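PDB 6W1A: transcriptional regulator from Streptococcus dysgalactiae, which binds DNA, presumably through its N-terminal helix-turn-helix domain, and probably controls transcription as a dimeric Rgg-family regulator with a helical-repeat C-terminal domain. Local coordinates for residues A[191-196]-A[227-232]; A[74-79]-A[93-98]. All blocks are in the same frame, centred on the assembly; numbering follows the deposited sequence.

Interaction 1: A[191-196]-A[227-232]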
ATOM      1  N   CYS A 191      17.903  -9.130  -4.352  1.00 67.27           N
ATOM      2  CA  CYS A 191      18.691  -9.900  -5.300  1.00 65.65           C
ATOM      3  C   CYS A 191      19.873  -9.107  -5.840  1.00 64.46           C
ATOM      4  O   CYS A 191      20.829  -9.710  -6.341  1.00 65.43           O
ATOM      5  CB  CYS A 191      17.777 -10.378  -6.445  1.00 65.38           C
ATOM      6  SG  CYS A 191      18.549 -10.918  -7.999  1.00 62.70           S
ATOM      7  N   LEU A 192      19.879  -7.786  -5.646  1.00 63.32           N
ATOM      8  CA  LEU A 192      21.069  -6.994  -5.937  1.00 61.75           C
ATOM      9  C   LEU A 192      22.191  -7.287  -4.948  1.00 63.80           C
ATOM     10  O   LEU A 192      23.344  -7.477  -5.353  1.00 65.26           O
ATOM     11  CB  LEU A 192      20.716  -5.507  -5.931  1.00 59.03           C
ATOM     12  CG  LEU A 192      21.866  -4.500  -5.898  1.00 58.73           C
ATOM     13  CD1 LEU A 192      22.773  -4.667  -7.095  1.00 60.64           C
ATOM     14  CD2 LEU A 192      21.325  -3.084  -5.841  1.00 56.91           C
ATOM     15  N   ILE A 193      21.874  -7.358  -3.650  1.00 65.47           N
ATOM     16  CA  ILE A 193      22.928  -7.561  -2.657  1.00 68.30           C
ATOM     17  C   ILE A 193      23.554  -8.943  -2.805  1.00 69.23           C
ATOM     18  O   ILE A 193      24.750  -9.121  -2.547  1.00 69.76           O
ATOM     19  CB  ILE A 193      22.391  -7.330  -1.228  1.00 68.14           C
ATOM     20  CG1 ILE A 193      23.539  -7.315  -0.218  1.00 70.24           C
ATOM     21  CG2 ILE A 193      21.399  -8.405  -0.840  1.00 67.96           C
ATOM     22  CD1 ILE A 193      23.084  -7.198   1.211  1.00 71.94           C
ATOM     23  N   ILE A 194      22.777  -9.932  -3.245  1.00 67.89           N
ATOM     24  CA  ILE A 194      23.351 -11.239  -3.542  1.00 68.45           C
ATOM     25  C   ILE A 194      24.217 -11.163  -4.794  1.00 69.08           C
ATOM     26  O   ILE A 194      25.270 -11.807  -4.878  1.00 71.32           O
ATOM     27  CB  ILE A 194      22.236 -12.292  -3.676  1.00 67.75           C
ATOM     28  CG1 ILE A 194      21.450 -12.399  -2.367  1.00 63.75           C
ATOM     29  CG2 ILE A 194      22.810 -13.639  -4.074  1.00 69.72           C
ATOM     30  CD1 ILE A 194      20.366 -13.440  -2.399  1.00 63.33           C
ATOM     31  N   SER A 195      23.809 -10.354  -5.773  1.00 67.69           N
ATOM     32  CA  SER A 195      24.611 -10.219  -6.983  1.00 69.29           C
ATOM     33  C   SER A 195      25.939  -9.530  -6.700  1.00 71.40           C
ATOM     34  O   SER A 195      26.926  -9.777  -7.402  1.00 73.07           O
ATOM     35  CB  SER A 195      23.832  -9.443  -8.046  1.00 69.05           C
ATOM     36  OG  SER A 195      23.962  -8.041  -7.862  1.00 69.59           O
ATOM     37  N   ILE A 196      25.987  -8.677  -5.674  1.00 71.34           N
ATOM     38  CA  ILE A 196      27.257  -8.085  -5.264  1.00 73.41           C
ATOM     39  C   ILE A 196      28.110  -9.117  -4.534  1.00 75.18           C
ATOM     40  O   ILE A 196      29.333  -9.161  -4.703  1.00 77.90           O
ATOM     41  CB  ILE A 196      27.017  -6.823  -4.415  1.00 73.48           C
ATOM     42  CG1 ILE A 196      26.042  -5.892  -5.129  1.00 70.54           C
ATOM     43  CG2 ILE A 196      28.325  -6.087  -4.161  1.00 75.91           C
ATOM     44  CD1 ILE A 196      25.570  -4.734  -4.281  1.00 69.38           C
ATOM     45  N   PHE A 227      18.669   0.369   0.185  1.00 62.07           N
ATOM     46  CA  PHE A 227      19.332   0.611  -1.087  1.00 60.83           C
ATOM     47  C   PHE A 227      20.593   1.443  -0.890  1.00 61.98           C
ATOM     48  O   PHE A 227      21.614   1.197  -1.543  1.00 63.62           O
ATOM     49  CB  PHE A 227      18.381   1.298  -2.062  1.00 58.91           C
ATOM     50  CG  PHE A 227      18.924   1.396  -3.456  1.00 57.75           C
ATOM     51  CD1 PHE A 227      19.543   0.303  -4.049  1.00 55.66           C
ATOM     52  CD2 PHE A 227      18.823   2.580  -4.174  1.00 56.59           C
ATOM     53  CE1 PHE A 227      20.048   0.389  -5.336  1.00 54.04           C
ATOM     54  CE2 PHE A 227      19.321   2.673  -5.462  1.00 55.59           C
ATOM     55  CZ  PHE A 227      19.934   1.577  -6.044  1.00 54.81           C
ATOM     56  N   LEU A 228      20.547   2.421   0.016  1.00 61.03           N
ATOM     57  CA  LEU A 228      21.748   3.190   0.326  1.00 62.47           C
ATOM     58  C   LEU A 228      22.855   2.278   0.836  1.00 65.73           C
ATOM     59  O   LEU A 228      24.023   2.433   0.458  1.00 67.27           O
ATOM     60  CB  LEU A 228      21.426   4.278   1.348  1.00 61.43           C
ATOM     61  CG  LEU A 228      22.594   5.078   1.920  1.00 60.85           C
ATOM     62  CD1 LEU A 228      23.159   6.030   0.872  1.00 61.09           C
ATOM     63  CD2 LEU A 228      22.138   5.841   3.153  1.00 60.94           C
ATOM     64  N   TYR A 229      22.502   1.311   1.687  1.00 67.28           N
ATOM     65  CA  TYR A 229      23.477   0.320   2.131  1.00 69.17           C
ATOM     66  C   TYR A 229      23.936  -0.552   0.970  1.00 66.48           C
ATOM     67  O   TYR A 229      25.139  -0.711   0.737  1.00 67.79           O
ATOM     68  CB  TYR A 229      22.880  -0.549   3.243  1.00 71.61           C
ATOM     69  CG  TYR A 229      23.818  -1.627   3.740  1.00 74.77           C
ATOM     70  CD1 TYR A 229      23.866  -2.876   3.127  1.00 74.68           C
ATOM     71  CD2 TYR A 229      24.661  -1.396   4.824  1.00 76.99           C
ATOM     72  CE1 TYR A 229      24.728  -3.860   3.574  1.00 75.97           C
ATOM     73  CE2 TYR A 229      25.530  -2.374   5.279  1.00 77.24           C
ATOM     74  CZ  TYR A 229      25.557  -3.605   4.652  1.00 77.26           C
ATOM     75  OH  TYR A 229      26.419  -4.581   5.098  1.00 77.30           O
ATOM     76  N   VAL A 230      22.986  -1.118   0.222  1.00 63.68           N
ATOM     77  CA  VAL A 230      23.336  -2.104  -0.795  1.00 63.38           C
ATOM     78  C   VAL A 230      24.032  -1.439  -1.978  1.00 65.11           C
ATOM     79  O   VAL A 230      25.043  -1.945  -2.482  1.00 63.18           O
ATOM     80  CB  VAL A 230      22.085  -2.899  -1.220  1.00 60.36           C
ATOM     81  CG1 VAL A 230      22.380  -3.753  -2.438  1.00 58.13           C
ATOM     82  CG2 VAL A 230      21.612  -3.783  -0.077  1.00 59.63           C
ATOM     83  N   HIS A 231      23.516  -0.296  -2.438  1.00 68.91           N
ATOM     84  CA  HIS A 231      24.197   0.426  -3.508  1.00 72.84           C
ATOM     85  C   HIS A 231      25.577   0.889  -3.064  1.00 75.27           C
ATOM     86  O   HIS A 231      26.509   0.928  -3.876  1.00 79.75           O
ATOM     87  CB  HIS A 231      23.354   1.616  -3.972  1.00 74.51           C
ATOM     88  CG  HIS A 231      23.918   2.335  -5.159  1.00 74.37           C
ATOM     89  ND1 HIS A 231      24.793   1.742  -6.043  1.00 74.43           N
ATOM     90  CD2 HIS A 231      23.733   3.600  -5.605  1.00 74.78           C
ATOM     91  CE1 HIS A 231      25.121   2.610  -6.984  1.00 75.24           C
ATOM     92  NE2 HIS A 231      24.491   3.745  -6.741  1.00 75.51           N
ATOM     93  N   GLY A 232      25.725   1.252  -1.786  1.00 73.83           N
ATOM     94  CA  GLY A 232      27.045   1.569  -1.269  1.00 74.50           C
ATOM     95  C   GLY A 232      27.927   0.340  -1.189  1.00 75.21           C
ATOM     96  O   GLY A 232      29.127   0.401  -1.472  1.00 75.76           O
TER
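Val230 projects from helix 221-237 against Leu192 and Ile193 of helix 179-197, and these three residues bury most of the surface in the contact. Its CG1 methyl, anti to the backbone N (chi1 170°), lies against the Leu192 side chain, with Leu192 CG 3.6 Å from Val230 CG1, the two side chains running past each other in opposite directions. Ile193 crosses the valine at about a right angle: its CB straddles the fork, 3.8 Å from both Val230 CG1 and CG2, and its CG1-CD1 arm alone favours CG2, with Ile193 CD1 3.9 Å from Val230 CG2. Ile196, one turn on from Leu192, adds its CD1, which reaches Val230 CG1 at 3.8 Å and also rests on the Val230 carbonyl oxygen. Two aromatic rings border this apolar patch, each met at its edge: Leu192 CD2 lies 3.7 Å from Phe227 CE1, near the ring plane, and Ile193 CD1 approaches Tyr229 more loosely. The Tyr229 hydroxyl is hydrogen-bonded to His269, while helix 201-215 packs against Leu192 and Phe227. The segment axes run nearly parallel, 22° apart and 9.6 Å at closest approach, as expected for alternate helices of an alpha-helical array. No hydrogen bond spans the two segments, so cohesion here comes from dispersion and burial of branched aliphatic groups, with shape rather than polarity setting how the helices fit.

Interaction 2: A[74-79]-A[93-98]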
ATOM      1  N   PHE A  74      -4.674 -15.296   0.762  1.00 82.51           N
ATOM      2  CA  PHE A  74      -4.408 -14.468   1.933  1.00 86.26           C
ATOM      3  C   PHE A  74      -4.871 -15.142   3.215  1.00 86.61           C
ATOM      4  O   PHE A  74      -4.320 -14.865   4.286  1.00 90.11           O
ATOM      5  CB  PHE A  74      -5.050 -13.090   1.795  1.00 96.54           C
ATOM      6  CG  PHE A  74      -4.380 -12.042   2.636  1.00105.62           C
ATOM      7  CD1 PHE A  74      -3.207 -11.438   2.208  1.00105.94           C
ATOM      8  CD2 PHE A  74      -4.899 -11.689   3.872  1.00110.22           C
ATOM      9  CE1 PHE A  74      -2.577 -10.483   2.986  1.00106.29           C
ATOM     10  CE2 PHE A  74      -4.276 -10.733   4.656  1.00110.31           C
ATOM     11  CZ  PHE A  74      -3.112 -10.131   4.211  1.00108.86           C
ATOM     12  N   THR A  75      -5.868 -16.026   3.128  1.00 82.37           N
ATOM     13  CA  THR A  75      -6.173 -16.891   4.260  1.00 77.42           C
ATOM     14  C   THR A  75      -4.943 -17.681   4.677  1.00 72.70           C
ATOM     15  O   THR A  75      -4.643 -17.794   5.871  1.00 72.70           O
ATOM     16  CB  THR A  75      -7.331 -17.823   3.914  1.00 76.46           C
ATOM     17  OG1 THR A  75      -8.522 -17.045   3.762  1.00 74.54           O
ATOM     18  CG2 THR A  75      -7.543 -18.859   5.009  1.00 76.57           C
ATOM     19  N   LEU A  76      -4.209 -18.222   3.703  1.00 69.33           N
ATOM     20  CA  LEU A  76      -2.996 -18.969   4.011  1.00 68.19           C
ATOM     21  C   LEU A  76      -1.940 -18.073   4.654  1.00 68.77           C
ATOM     22  O   LEU A  76      -1.320 -18.452   5.654  1.00 70.53           O
ATOM     23  CB  LEU A  76      -2.450 -19.621   2.739  1.00 66.01           C
ATOM     24  CG  LEU A  76      -1.040 -20.207   2.828  1.00 64.42           C
ATOM     25  CD1 LEU A  76      -0.995 -21.372   3.805  1.00 67.23           C
ATOM     26  CD2 LEU A  76      -0.553 -20.635   1.457  1.00 63.11           C
ATOM     27  N   LEU A  77      -1.735 -16.870   4.106  1.00 68.72           N
ATOM     28  CA  LEU A  77      -0.655 -16.007   4.590  1.00 68.87           C
ATOM     29  C   LEU A  77      -0.921 -15.480   5.998  1.00 74.21           C
ATOM     30  O   LEU A  77      -0.035 -15.524   6.859  1.00 77.20           O
ATOM     31  CB  LEU A  77      -0.432 -14.838   3.631  1.00 65.15           C
ATOM     32  CG  LEU A  77      -0.051 -15.108   2.179  1.00 63.77           C
ATOM     33  CD1 LEU A  77      -0.195 -13.820   1.384  1.00 63.97           C
ATOM     34  CD2 LEU A  77       1.367 -15.654   2.071  1.00 60.52           C
ATOM     35  N   SER A  78      -2.122 -14.945   6.241  1.00 77.16           N
ATOM     36  CA  SER A  78      -2.551 -14.627   7.601  1.00 80.84           C
ATOM     37  C   SER A  78      -2.261 -15.769   8.564  1.00 83.21           C
ATOM     38  O   SER A  78      -1.702 -15.564   9.646  1.00 83.59           O
ATOM     39  CB  SER A  78      -4.039 -14.301   7.618  1.00 82.29           C
ATOM     40  OG  SER A  78      -4.778 -15.456   7.268  1.00 84.81           O
ATOM     41  N   ARG A  79      -2.646 -16.986   8.187  1.00 84.75           N
ATOM     42  CA  ARG A  79      -2.474 -18.105   9.102  1.00 87.22           C
ATOM     43  C   ARG A  79      -1.003 -18.458   9.248  1.00 85.72           C
ATOM     44  O   ARG A  79      -0.585 -18.951  10.300  1.00 84.90           O
ATOM     45  CB  ARG A  79      -3.260 -19.319   8.614  1.00 90.39           C
ATOM     46  CG  ARG A  79      -4.761 -19.186   8.742  1.00 95.08           C
ATOM     47  CD  ARG A  79      -5.434 -20.485   8.351  1.00100.44           C
ATOM     48  NE  ARG A  79      -5.097 -21.554   9.279  1.00101.62           N
ATOM     49  CZ  ARG A  79      -5.150 -22.844   8.978  1.00104.67           C
ATOM     50  NH1 ARG A  79      -5.524 -23.231   7.766  1.00105.43           N
ATOM     51  NH2 ARG A  79      -4.830 -23.746   9.889  1.00107.03           N
ATOM     52  N   LEU A  93       3.433 -27.007  11.079  1.00 92.32           N
ATOM     53  CA  LEU A  93       3.510 -28.276  10.366  1.00 90.33           C
ATOM     54  C   LEU A  93       2.149 -28.942  10.220  1.00 93.49           C
ATOM     55  O   LEU A  93       1.939 -29.691   9.259  1.00 95.20           O
ATOM     56  CB  LEU A  93       4.485 -29.209  11.089  1.00 89.87           C
ATOM     57  CG  LEU A  93       5.375 -30.160  10.288  1.00 90.33           C
ATOM     58  CD1 LEU A  93       6.317 -30.867  11.245  1.00 92.35           C
ATOM     59  CD2 LEU A  93       4.574 -31.181   9.478  1.00 92.41           C
ATOM     60  N   LYS A  94       1.203 -28.658  11.122  1.00 97.70           N
ATOM     61  CA  LYS A  94      -0.179 -29.044  10.865  1.00100.20           C
ATOM     62  C   LYS A  94      -0.696 -28.343   9.617  1.00 96.28           C
ATOM     63  O   LYS A  94      -1.419 -28.936   8.810  1.00 98.28           O
ATOM     64  CB  LYS A  94      -1.057 -28.760  12.086  1.00104.66           C
ATOM     65  CG  LYS A  94      -2.549 -29.087  11.910  1.00109.25           C
ATOM     66  CD  LYS A  94      -3.337 -27.892  11.411  1.00111.11           C
ATOM     67  CE  LYS A  94      -2.825 -26.626  12.086  1.00111.72           C
ATOM     68  NZ  LYS A  94      -3.392 -25.388  11.513  1.00110.97           N
ATOM     69  N   LEU A  95      -0.337 -27.071   9.443  1.00 92.96           N
ATOM     70  CA  LEU A  95      -0.809 -26.307   8.297  1.00 90.66           C
ATOM     71  C   LEU A  95      -0.114 -26.739   7.012  1.00 87.51           C
ATOM     72  O   LEU A  95      -0.616 -26.457   5.920  1.00 86.80           O
ATOM     73  CB  LEU A  95      -0.573 -24.814   8.561  1.00 88.23           C
ATOM     74  CG  LEU A  95      -0.809 -23.775   7.480  1.00 86.62           C
ATOM     75  CD1 LEU A  95      -2.281 -23.700   7.165  1.00 89.92           C
ATOM     76  CD2 LEU A  95      -0.277 -22.418   7.913  1.00 83.32           C
ATOM     77  N   LEU A  96       0.997 -27.470   7.127  1.00 85.05           N
ATOM     78  CA  LEU A  96       1.598 -28.102   5.959  1.00 84.03           C
ATOM     79  C   LEU A  96       0.801 -29.322   5.516  1.00 90.83           C
ATOM     80  O   LEU A  96       0.836 -29.693   4.338  1.00 90.12           O
ATOM     81  CB  LEU A  96       3.037 -28.509   6.273  1.00 78.53           C
ATOM     82  CG  LEU A  96       3.900 -28.873   5.071  1.00 74.39           C
ATOM     83  CD1 LEU A  96       3.761 -27.814   3.991  1.00 72.51           C
ATOM     84  CD2 LEU A  96       5.350 -29.077   5.479  1.00 72.62           C
ATOM     85  N   GLU A  97       0.082 -29.956   6.445  1.00 97.36           N
ATOM     86  CA  GLU A  97      -0.729 -31.114   6.099  1.00103.73           C
ATOM     87  C   GLU A  97      -2.082 -30.710   5.534  1.00104.38           C
ATOM     88  O   GLU A  97      -2.630 -31.420   4.684  1.00106.63           O
ATOM     89  CB  GLU A  97      -0.909 -32.020   7.317  1.00110.55           C
ATOM     90  CG  GLU A  97      -1.471 -33.395   6.979  1.00117.05           C
ATOM     91  CD  GLU A  97      -0.472 -34.273   6.237  1.00121.00           C
ATOM     92  OE1 GLU A  97      -0.900 -35.272   5.618  1.00127.03           O
ATOM     93  OE2 GLU A  97       0.741 -33.968   6.273  1.00122.96           O
ATOM     94  N   ASP A  98      -2.632 -29.580   5.984  1.00103.26           N
ATOM     95  CA  ASP A  98      -3.905 -29.121   5.444  1.00103.81           C
ATOM     96  C   ASP A  98      -3.757 -28.647   4.005  1.00 98.97           C
ATOM     97  O   ASP A  98      -4.724 -28.692   3.238  1.00100.66           O
ATOM     98  CB  ASP A  98      -4.477 -27.996   6.309  1.00106.76           C
ATOM     99  CG  ASP A  98      -4.536 -28.359   7.781  1.00112.44           C
ATOM    100  OD1 ASP A  98      -5.065 -27.547   8.571  1.00114.81           O
ATOM    101  OD2 ASP A  98      -4.062 -29.455   8.150  1.00115.82           O
TER
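Over one face of the Arg79 guanidinium, offset toward its rim, lies the CD1 methyl of Leu95, 3.3 Å from Arg79 NH1; the arginine comes from helix 72-85, the leucine from helix 89-98. At the edge of the same group stands the Lys94 ammonium, with Lys94 NZ modelled 2.7 Å from Arg79 NH2; both are donors, so this is no hydrogen bond, and at 2.8 Å resolution the exact spacing is doubtful. Asp98 also lies near the guanidinium plane, its OD1 4.0 Å from Arg79 NH2, too long for a salt bridge, though it may offset part of the positive charge. Deeper in, Leu76 CD1 meets Leu95 CD1 at 4.3 Å. The arginine chain bends at chi3 (65°), which turns its flat end across the leucine. Lys94 bends at chi2 and chi3, bringing its amine back toward helix 72-85. In the next shell, Tyr83 touches both Lys94 and Leu95 and holds Arg79 NH2 by a weak hydrogen bond, while Tyr99 packs on Leu76 and Arg79. The two segments run antiparallel at 165°, as in a helical hairpin closed by the short connection after residue 85. Their pairing rests mainly on Leu95 packed against the flat end of Arg79, with Leu76 a lesser part, and the nearby, unbonded charge of Asp98 probably eases the gathering of two positive side chains.

In the fold
Along the chain interaction 2 comes first and closes before interaction 1 opens. Their centres lie 32 Å apart, with nearest atoms about 19 Å from each other, and they share no helix. Interaction 2 pairs the successive helices 72-85 and 89-98, its nearest atom about 24 Å from the bound nucleic acid. Interaction 1 joins helices 179-197 and 221-237, with helix 201-215 intervening, and its nearest atom is about 46 Å from that nucleic acid. The two are different helix pairings in one all-helical chain, one antiparallel and partly buried, one near-parallel and buried. As they do not touch, any influence of one on the other must pass through intervening helices.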